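Local coordinates for Rab GDP-dissociation inhibitor (Saccharomyces cerevisiae, PDB 2BCG), which inhibits the release of GDP from the Rab GTPase Sec4, and so its reloading with GTP, and extracts GDP-bound Ypt7 from vacuolar membranes, at residues K61-P66 with E391-I396; W82-I87 with R312-L317; A348-A353 with H361-I366. One frame throughout, in Å; residues are numbered along the deposited sequence.

Contact 1 (K61-P66 with E391-I396)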
loop_
_atom_site.group_PDB
_atom_site.type_symbol
_atom_site.label_atom_id
_atom_site.label_comp_id
_atom_site.label_asym_id
_atom_site.label_seq_id
_atom_site.Cartn_x
_atom_site.Cartn_y
_atom_site.Cartn_z
ATOM N N LYS A 61 8.004 15.344 11.950
ATOM C CA LYS A 61 6.733 15.862 11.514
ATOM C C LYS A 61 5.860 16.434 12.636
ATOM O O LYS A 61 5.134 17.420 12.418
ATOM C CB LYS A 61 5.980 14.728 10.812
ATOM C CG LYS A 61 5.094 15.138 9.704
ATOM C CD LYS A 61 4.745 13.901 8.839
ATOM C CE LYS A 61 3.895 14.316 7.645
ATOM N NZ LYS A 61 2.604 14.910 8.135
ATOM N N PHE A 62 5.873 15.800 13.820
ATOM C CA PHE A 62 4.833 16.099 14.810
ATOM C C PHE A 62 5.338 16.628 16.153
ATOM O O PHE A 62 4.512 16.945 17.024
ATOM C CB PHE A 62 3.949 14.869 15.061
ATOM C CG PHE A 62 3.195 14.398 13.854
ATOM C CD1 PHE A 62 2.115 15.127 13.347
ATOM C CD2 PHE A 62 3.535 13.204 13.250
ATOM C CE1 PHE A 62 1.412 14.693 12.218
ATOM C CE2 PHE A 62 2.831 12.748 12.109
ATOM C CZ PHE A 62 1.757 13.481 11.617
ATOM N N LYS A 63 6.664 16.696 16.308
ATOM C CA LYS A 63 7.298 17.151 17.571
ATOM C C LYS A 63 8.128 18.406 17.380
ATOM O O LYS A 63 8.595 18.708 16.274
ATOM C CB LYS A 63 8.150 16.044 18.176
ATOM C CG LYS A 63 7.337 14.833 18.587
ATOM C CD LYS A 63 6.528 15.069 19.861
ATOM C CE LYS A 63 5.704 13.843 20.231
ATOM N NZ LYS A 63 4.966 14.098 21.500
ATOM N N GLN A 64 8.302 19.153 18.464
ATOM C CA GLN A 64 9.059 20.402 18.388
ATOM C C GLN A 64 10.579 20.155 18.433
ATOM O O GLN A 64 11.333 20.757 17.657
ATOM C CB GLN A 64 8.616 21.337 19.514
ATOM C CG GLN A 64 7.181 21.855 19.380
ATOM C CD GLN A 64 6.664 22.522 20.650
ATOM O OE1 GLN A 64 7.153 22.254 21.755
ATOM N NE2 GLN A 64 5.665 23.396 20.501
ATOM N N ASN A 65 11.024 19.265 19.314
ATOM C CA ASN A 65 12.439 18.966 19.500
ATOM C C ASN A 65 12.688 17.476 19.411
ATOM O O ASN A 65 12.745 16.798 20.443
ATOM C CB ASN A 65 12.938 19.483 20.860
ATOM C CG ASN A 65 12.713 20.960 21.029
ATOM O OD1 ASN A 65 11.637 21.391 21.441
ATOM N ND2 ASN A 65 13.720 21.754 20.696
ATOM N N PRO A 66 12.838 16.953 18.175
ATOM C CA PRO A 66 13.109 15.536 17.951
ATOM C C PRO A 66 14.237 15.031 18.834
ATOM O O PRO A 66 15.253 15.711 19.019
ATOM C CB PRO A 66 13.517 15.484 16.478
ATOM C CG PRO A 66 12.738 16.608 15.855
ATOM C CD PRO A 66 12.762 17.700 16.900
ATOM N N GLU A 391 3.900 7.433 23.757
ATOM C CA GLU A 391 4.049 8.698 23.017
ATOM C C GLU A 391 2.829 8.909 22.160
ATOM O O GLU A 391 2.190 7.951 21.703
ATOM C CB GLU A 391 5.300 8.608 22.143
ATOM C CG GLU A 391 5.794 9.903 21.557
ATOM C CD GLU A 391 6.023 10.959 22.606
ATOM O OE1 GLU A 391 7.183 11.082 23.041
ATOM O OE2 GLU A 391 5.039 11.631 23.014
ATOM N N LYS A 392 2.521 10.174 21.945
ATOM C CA LYS A 392 1.425 10.589 21.069
ATOM C C LYS A 392 2.012 11.525 20.007
ATOM O O LYS A 392 2.816 12.433 20.346
ATOM C CB LYS A 392 0.395 11.411 21.854
ATOM C CG LYS A 392 -0.409 10.696 22.883
ATOM C CD LYS A 392 -1.354 11.693 23.539
ATOM C CE LYS A 392 -2.187 11.002 24.590
ATOM N NZ LYS A 392 -2.854 12.004 25.492
ATOM N N PHE A 393 1.580 11.345 18.760
ATOM C CA PHE A 393 1.936 12.256 17.666
ATOM C C PHE A 393 0.638 12.754 17.048
ATOM O O PHE A 393 -0.109 11.967 16.452
ATOM C CB PHE A 393 2.792 11.535 16.639
ATOM C CG PHE A 393 4.040 10.907 17.223
ATOM C CD1 PHE A 393 5.266 11.591 17.222
ATOM C CD2 PHE A 393 3.994 9.632 17.790
ATOM C CE1 PHE A 393 6.438 11.001 17.784
ATOM C CE2 PHE A 393 5.162 9.059 18.337
ATOM C CZ PHE A 393 6.365 9.758 18.332
ATOM N N MET A 394 0.360 14.044 17.211
ATOM C CA MET A 394 -0.956 14.565 16.896
ATOM C C MET A 394 -0.887 15.423 15.653
ATOM O O MET A 394 -0.013 16.291 15.533
ATOM C CB MET A 394 -1.467 15.492 18.008
ATOM C CG MET A 394 -1.266 15.056 19.459
ATOM S SD MET A 394 -2.463 13.791 19.750
ATOM C CE MET A 394 -3.961 14.734 19.871
ATOM N N GLY A 395 -1.836 15.192 14.758
ATOM C CA GLY A 395 -1.922 15.957 13.510
ATOM C C GLY A 395 -3.375 16.256 13.215
ATOM O O GLY A 395 -4.290 15.506 13.625
ATOM N N ILE A 396 -3.595 17.359 12.506
ATOM C CA ILE A 396 -4.940 17.724 12.041
ATOM C C ILE A 396 -4.854 17.984 10.539
ATOM O O ILE A 396 -3.942 18.672 10.083
ATOM C CB ILE A 396 -5.483 18.958 12.801
ATOM C CG1 ILE A 396 -5.601 18.590 14.299
ATOM C CG2 ILE A 396 -6.796 19.413 12.179
ATOM C CD1 ILE A 396 -6.017 19.778 15.193
HETATM O O HOH W 1 2.417 15.770 18.475
#
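Glu391 opens the strand by taking hold of Lys63, the first residue past the end of helix 55-62. In the glutamate conformer given, the two side chains reach for each other from opposite directions and close a salt bridge, Lys63 NZ to Glu391 OE2 at 2.9 Å. The ammonium comes down on that oxygen from above the carboxylate plane, about 72° out of it, which leaves the anti lone pair of OE2 to the backbone N of Lys392. Lys392 adds a second grip: its carbonyl O takes a bond from Lys63 NZ at 3.0 Å, with the donor almost in line with the C=O. The lysine gets there by a bend at its second torsion (chi2 -74°) followed by a straight run to NZ. On the way it crosses Phe393 at about a right angle, CE lying 3.8 Å from Phe393 CD1. Phe393 also meets Phe62 at right angles, though not ring on ring: Phe62 CD2 rests 3.9 Å from Phe393 CB, while Phe62 CB sits at the edge of the Phe393 ring. Next, Met394 starts its side chain away from the helix and meets Phe62 through its backbone, its O 3.3 Å from Phe62 CD1. A water joins the main chains here, donating to Phe62 O and accepting from Met394 N. At Gly395 the Phe62 ring comes against bare backbone, CE1 being 3.8 Å from Gly395 CA; a beta carbon there would collide with the ring. Tyr59 and Leu58 of the same helix carry the packing on round Phe393. This is a helix C-terminus laid on the edge strand of a mixed beta-sheet, greasy toward the sheet and ion-paired at the protein surface.

Contact 2 (W82-I87 with R312-L317)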
loop_
_atom_site.group_PDB
_atom_site.type_symbol
_atom_site.label_atom_id
_atom_site.label_comp_id
_atom_site.label_asym_id
_atom_site.label_seq_id
_atom_site.Cartn_x
_atom_site.Cartn_y
_atom_site.Cartn_z
ATOM N N TRP A 82 9.975 0.377 11.921
ATOM C CA TRP A 82 8.784 1.230 12.064
ATOM C C TRP A 82 8.277 1.681 10.695
ATOM O O TRP A 82 9.048 2.255 9.920
ATOM C CB TRP A 82 9.117 2.435 12.953
ATOM C CG TRP A 82 9.393 2.050 14.393
ATOM C CD1 TRP A 82 10.578 1.574 14.916
ATOM C CD2 TRP A 82 8.461 2.077 15.470
ATOM N NE1 TRP A 82 10.425 1.281 16.258
ATOM C CE2 TRP A 82 9.147 1.621 16.637
ATOM C CE3 TRP A 82 7.118 2.474 15.584
ATOM C CZ2 TRP A 82 8.515 1.532 17.879
ATOM C CZ3 TRP A 82 6.494 2.385 16.817
ATOM C CH2 TRP A 82 7.189 1.919 17.951
ATOM N N ASN A 83 6.991 1.434 10.439
ATOM C CA ASN A 83 6.324 1.852 9.199
ATOM C C ASN A 83 4.949 2.327 9.654
ATOM O O ASN A 83 4.001 1.555 9.720
ATOM C CB ASN A 83 6.155 0.676 8.230
ATOM C CG ASN A 83 7.483 0.117 7.783
ATOM O OD1 ASN A 83 8.186 0.755 7.000
ATOM N ND2 ASN A 83 7.854 -1.064 8.303
ATOM N N VAL A 84 4.885 3.584 10.039
ATOM C CA VAL A 84 3.718 4.095 10.717
ATOM C C VAL A 84 2.816 4.873 9.770
ATOM O O VAL A 84 3.240 5.896 9.225
ATOM C CB VAL A 84 4.149 5.014 11.879
ATOM C CG1 VAL A 84 2.916 5.558 12.616
ATOM C CG2 VAL A 84 5.145 4.300 12.787
ATOM N N ASP A 85 1.595 4.374 9.577
ATOM C CA ASP A 85 0.612 5.054 8.722
ATOM C C ASP A 85 0.365 6.471 9.237
ATOM O O ASP A 85 0.136 6.705 10.441
ATOM C CB ASP A 85 -0.725 4.308 8.740
ATOM C CG ASP A 85 -0.629 2.900 8.200
ATOM O OD1 ASP A 85 0.282 2.590 7.396
ATOM O OD2 ASP A 85 -1.505 2.094 8.598
ATOM N N LEU A 86 0.355 7.427 8.313
ATOM C CA LEU A 86 -0.075 8.772 8.679
ATOM C C LEU A 86 -1.607 8.876 8.712
ATOM O O LEU A 86 -2.162 9.694 9.442
ATOM C CB LEU A 86 0.495 9.762 7.670
ATOM C CG LEU A 86 2.047 9.890 7.641
ATOM C CD1 LEU A 86 2.486 10.799 6.511
ATOM C CD2 LEU A 86 2.561 10.474 8.925
ATOM N N ILE A 87 -2.264 8.039 7.890
ATOM C CA ILE A 87 -3.719 8.044 7.766
ATOM C C ILE A 87 -4.262 6.607 7.881
ATOM O O ILE A 87 -3.979 5.781 7.012
ATOM C CB ILE A 87 -4.195 8.696 6.432
ATOM C CG1 ILE A 87 -3.702 10.137 6.374
ATOM C CG2 ILE A 87 -5.743 8.560 6.320
ATOM C CD1 ILE A 87 -4.152 10.888 5.120
ATOM N N ARG A 312 -5.968 13.260 13.832
ATOM C CA ARG A 312 -5.403 11.913 13.843
ATOM C C ARG A 312 -4.287 11.875 14.877
ATOM O O ARG A 312 -3.316 12.672 14.815
ATOM C CB ARG A 312 -4.888 11.510 12.456
ATOM C CG ARG A 312 -6.031 11.458 11.416
ATOM C CD ARG A 312 -5.566 11.201 10.018
ATOM N NE ARG A 312 -6.686 10.966 9.092
ATOM C CZ ARG A 312 -6.933 11.667 7.974
ATOM N NH1 ARG A 312 -6.145 12.654 7.595
ATOM N NH2 ARG A 312 -7.956 11.320 7.192
ATOM N N ALA A 313 -4.486 11.007 15.867
ATOM C CA ALA A 313 -3.550 10.918 16.986
ATOM C C ALA A 313 -2.919 9.545 16.881
ATOM O O ALA A 313 -3.576 8.547 17.108
ATOM C CB ALA A 313 -4.272 11.038 18.331
ATOM N N ILE A 314 -1.634 9.521 16.572
ATOM C CA ILE A 314 -0.879 8.295 16.457
ATOM C C ILE A 314 -0.251 8.010 17.817
ATOM O O ILE A 314 0.579 8.789 18.316
ATOM C CB ILE A 314 0.213 8.428 15.363
ATOM C CG1 ILE A 314 -0.405 8.767 13.993
ATOM C CG2 ILE A 314 1.132 7.192 15.335
ATOM C CD1 ILE A 314 0.651 9.264 13.003
ATOM N N CYS A 315 -0.709 6.928 18.449
ATOM C CA CYS A 315 -0.242 6.585 19.789
ATOM C C CYS A 315 0.612 5.346 19.749
ATOM O O CYS A 315 0.264 4.387 19.044
ATOM C CB CYS A 315 -1.426 6.296 20.695
ATOM S SG CYS A 315 -2.539 7.734 20.813
ATOM N N ILE A 316 1.719 5.378 20.491
ATOM C CA ILE A 316 2.578 4.200 20.629
ATOM C C ILE A 316 2.358 3.636 22.013
ATOM O O ILE A 316 2.430 4.358 23.005
ATOM C CB ILE A 316 4.068 4.520 20.456
ATOM C CG1 ILE A 316 4.370 5.081 19.059
ATOM C CG2 ILE A 316 4.904 3.255 20.759
ATOM C CD1 ILE A 316 5.847 5.589 18.904
ATOM N N LEU A 317 2.008 2.356 22.030
ATOM C CA LEU A 317 1.832 1.628 23.304
ATOM C C LEU A 317 2.914 0.591 23.387
ATOM O O LEU A 317 3.439 0.157 22.373
ATOM C CB LEU A 317 0.486 0.924 23.377
ATOM C CG LEU A 317 -0.749 1.675 22.841
ATOM C CD1 LEU A 317 -1.963 0.809 22.907
ATOM C CD2 LEU A 317 -1.006 2.946 23.618
#
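Val84 and Ile314 make the tight centre of this contact, Val84 CG1 lying 3.6 Å from Ile314 CG2. Both methyls stand anti to their own backbone N (chi1 of Val84 -180°), and this turns each toward the other segment. The other branch of Ile314 ends under the backbone, its CD1 3.7 Å from Asp85 O, a buried carbonyl with no hydrogen-bonding partner in the model. Toward one end, Trp82 and Ile316 come from opposite directions. The six-membered part of the indole presents its rim, with Ile316 CG2 3.9 Å from Trp82 CH2 and near the ring plane, while Ile316 CD1 touches CZ3 of the same ring; Trp82 NE1 is occupied by Phe76 O. At the other end Ile87 covers a face of the Arg312 guanidinium, CG2 about 3.5 Å above its plane toward the rim and CD1 3.6 Å from Arg312 NH1. The arginine chain runs extended from CG to NE, passing Leu86 O on the way, and its NH2 is hydrogen-bonded to Tyr417 O. With an alanine in place of Arg312, Ile87 is likely to lose the flat surface it lies on, and Tyr417 O this donor.

The looser side is that of Leu86, which is partly exposed: its side chain starts away from strand 303-317 and touches Phe62. Nearby, Asn83 bonds through OD1 to a basic side chain of the other protein in the assembly. No hydrogen bond spans the two segments, which meet through side chains and run 160° apart, CA of Ile87 lying 7.4 Å from CA of Arg312. A short two-stranded antiparallel sheet, 52-53 with 84-85, thus lies with its flanking chain against the face of the large mixed sheet, nearly antiparallel to strand 303-317.

Contact 3 (A348-A353 with H361-I366)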
loop_
_atom_site.group_PDB
_atom_site.type_symbol
_atom_site.label_atom_id
_atom_site.label_comp_id
_atom_site.label_asym_id
_atom_site.label_seq_id
_atom_site.Cartn_x
_atom_site.Cartn_y
_atom_site.Cartn_z
ATOM N N ALA A 348 -7.752 2.540 15.102
ATOM C CA ALA A 348 -7.172 1.497 14.262
ATOM C C ALA A 348 -5.918 1.058 14.970
ATOM O O ALA A 348 -5.013 1.862 15.223
ATOM C CB ALA A 348 -6.816 2.025 12.876
ATOM N N ILE A 349 -5.871 -0.215 15.311
ATOM C CA ILE A 349 -4.748 -0.757 16.067
ATOM C C ILE A 349 -4.072 -1.864 15.269
ATOM O O ILE A 349 -4.741 -2.773 14.773
ATOM C CB ILE A 349 -5.238 -1.303 17.430
ATOM C CG1 ILE A 349 -5.740 -0.137 18.303
ATOM C CG2 ILE A 349 -4.164 -2.100 18.170
ATOM C CD1 ILE A 349 -7.178 -0.314 18.787
ATOM N N VAL A 350 -2.742 -1.753 15.130
ATOM C CA VAL A 350 -1.917 -2.762 14.471
ATOM C C VAL A 350 -0.644 -2.870 15.326
ATOM O O VAL A 350 -0.410 -2.021 16.219
ATOM C CB VAL A 350 -1.638 -2.382 12.977
ATOM C CG1 VAL A 350 -2.898 -2.570 12.112
ATOM C CG2 VAL A 350 -1.076 -0.926 12.884
ATOM N N SER A 351 0.190 -3.854 15.058
ATOM C CA SER A 351 1.308 -4.076 15.944
ATOM C C SER A 351 2.464 -4.757 15.204
ATOM O O SER A 351 2.509 -4.761 13.984
ATOM C CB SER A 351 0.822 -4.876 17.150
ATOM O OG SER A 351 0.393 -6.169 16.753
ATOM N N ASP A 352 3.381 -5.345 15.965
ATOM C CA ASP A 352 4.551 -5.996 15.368
ATOM C C ASP A 352 4.130 -7.131 14.413
ATOM O O ASP A 352 4.918 -7.532 13.531
ATOM C CB ASP A 352 5.686 -6.356 16.392
ATOM C CG ASP A 352 5.417 -7.648 17.192
ATOM O OD1 ASP A 352 6.080 -7.828 18.248
ATOM O OD2 ASP A 352 4.586 -8.472 16.791
ATOM N N ALA A 353 2.900 -7.653 14.567
ATOM C CA ALA A 353 2.397 -8.738 13.707
ATOM C C ALA A 353 2.278 -8.324 12.242
ATOM O O ALA A 353 2.214 -9.167 11.345
ATOM C CB ALA A 353 1.040 -9.240 14.209
ATOM N N HIS A 361 5.583 -3.395 20.759
ATOM C CA HIS A 361 4.799 -2.174 20.627
ATOM C C HIS A 361 3.496 -2.366 19.838
ATOM O O HIS A 361 3.309 -3.348 19.094
ATOM C CB HIS A 361 5.659 -1.065 20.002
ATOM C CG HIS A 361 6.855 -0.689 20.844
ATOM N ND1 HIS A 361 6.780 0.182 21.915
ATOM C CD2 HIS A 361 8.156 -1.082 20.778
ATOM C CE1 HIS A 361 7.975 0.302 22.477
ATOM N NE2 HIS A 361 8.827 -0.453 21.806
ATOM N N TYR A 362 2.569 -1.434 20.076
ATOM C CA TYR A 362 1.315 -1.357 19.319
ATOM C C TYR A 362 1.198 0.057 18.841
ATOM O O TYR A 362 1.622 0.980 19.540
ATOM C CB TYR A 362 0.101 -1.747 20.196
ATOM C CG TYR A 362 0.091 -3.216 20.577
ATOM C CD1 TYR A 362 1.037 -3.737 21.483
ATOM C CD2 TYR A 362 -0.863 -4.085 20.039
ATOM C CE1 TYR A 362 1.033 -5.092 21.816
ATOM C CE2 TYR A 362 -0.876 -5.436 20.385
ATOM C CZ TYR A 362 0.086 -5.920 21.264
ATOM O OH TYR A 362 0.087 -7.238 21.628
ATOM N N LEU A 363 0.604 0.204 17.662
ATOM C CA LEU A 363 0.243 1.509 17.146
ATOM C C LEU A 363 -1.281 1.606 17.244
ATOM O O LEU A 363 -2.008 0.725 16.808
ATOM C CB LEU A 363 0.652 1.651 15.673
ATOM C CG LEU A 363 2.171 1.673 15.386
ATOM C CD1 LEU A 363 2.447 1.612 13.905
ATOM C CD2 LEU A 363 2.765 2.938 15.987
ATOM N N ALA A 364 -1.755 2.696 17.809
ATOM C CA ALA A 364 -3.198 2.921 17.926
ATOM C C ALA A 364 -3.437 4.297 17.378
ATOM O O ALA A 364 -2.973 5.301 17.958
ATOM C CB ALA A 364 -3.639 2.838 19.373
ATOM N N ILE A 365 -4.099 4.353 16.230
ATOM C CA ILE A 365 -4.338 5.634 15.610
ATOM C C ILE A 365 -5.815 5.992 15.769
ATOM O O ILE A 365 -6.702 5.267 15.324
ATOM C CB ILE A 365 -3.967 5.631 14.133
ATOM C CG1 ILE A 365 -2.506 5.157 13.957
ATOM C CG2 ILE A 365 -4.164 7.038 13.580
ATOM C CD1 ILE A 365 -2.003 5.233 12.493
ATOM N N ILE A 366 -6.063 7.085 16.466
ATOM C CA ILE A 366 -7.420 7.515 16.795
ATOM C C ILE A 366 -7.772 8.625 15.812
ATOM O O ILE A 366 -6.943 9.514 15.545
ATOM C CB ILE A 366 -7.497 8.084 18.228
ATOM C CG1 ILE A 366 -7.115 7.013 19.286
ATOM C CG2 ILE A 366 -8.887 8.635 18.510
ATOM C CD1 ILE A 366 -6.756 7.653 20.623
#
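Main-chain hydrogen bonds join Ala348 with Ile365 and Val350 with Leu363, each a hydrogen-bonded antiparallel pair. Ile365 N to Ala348 O is 2.8 Å and nearly straight at 172°; the return bond, Ala348 N to Ile365 O, is 2.9 Å. Leu363 N gives another of 2.8 Å to Val350 O, and Val350 N meets Leu363 O in the carbonyl plane at 3.1 Å. Weaker CA-H...O contacts fill in between them, the shorter from Ile349 CA to Leu363 O at 3.2 Å. These are the arms of a beta hairpin, strands 345-351 and 362-369, inside the mixed sheet of the protein. Strand 330-334 flanks it on one side and strand 303-317 on the other, so both arms are interior strands.

Apolar side chains pair across both faces. On the face of Ile349, Ser351, Tyr362 and Ala364, Ile349 CG1 leans on Ala364 CB at 3.8 Å, while its CG2 lies at the edge of the Tyr362 ring. On the other, Val350 CG2 comes near Leu363 CB from an oblique direction; Leu363 continues from there to Val84 and Trp82, which pack on it.

The aromatic contact is a CH-pi one. In the tyrosine conformer given, Ser351 CB sits over a face of the Tyr362 ring, 3.9 Å from its centroid and 28° off the normal, with Tyr362 CD2 the nearest ring atom. CG of Tyr362 stands anti to the carbonyl carbon (chi1 -68°), and from there the ring folds across Ser351, its partner in a non-hydrogen-bonded pair. Ser351 OG is hydrogen-bonded to Asp328 O. Past the paired strands, where the chain turns into a 3-10 segment, Asp352 N is buried and has no partner in the model; His361 O is 3.7 Å from it.

All three contacts meet on one mixed sheet. Contact 1 uses its edge strand 391-402, contact 2 the neighbouring strand 303-317, and contact 3 the next two, so backbone bonds probably run from Phe393 to Ile314 and from Cys315 to Ala364. Contacts 2 and 3 are buried, their centres about 7 Å apart; contact 1 is a surface contact, with its centre about 17 Å from that of contact 3. The chemistry follows: a salt bridge and a bridging water at the surface edge of the sheet, side chains between layers without any cross-segment hydrogen bond in contact 2, regular main-chain pairing within the sheet in contact 3. Phe393 packing on Ile316 connects the first two.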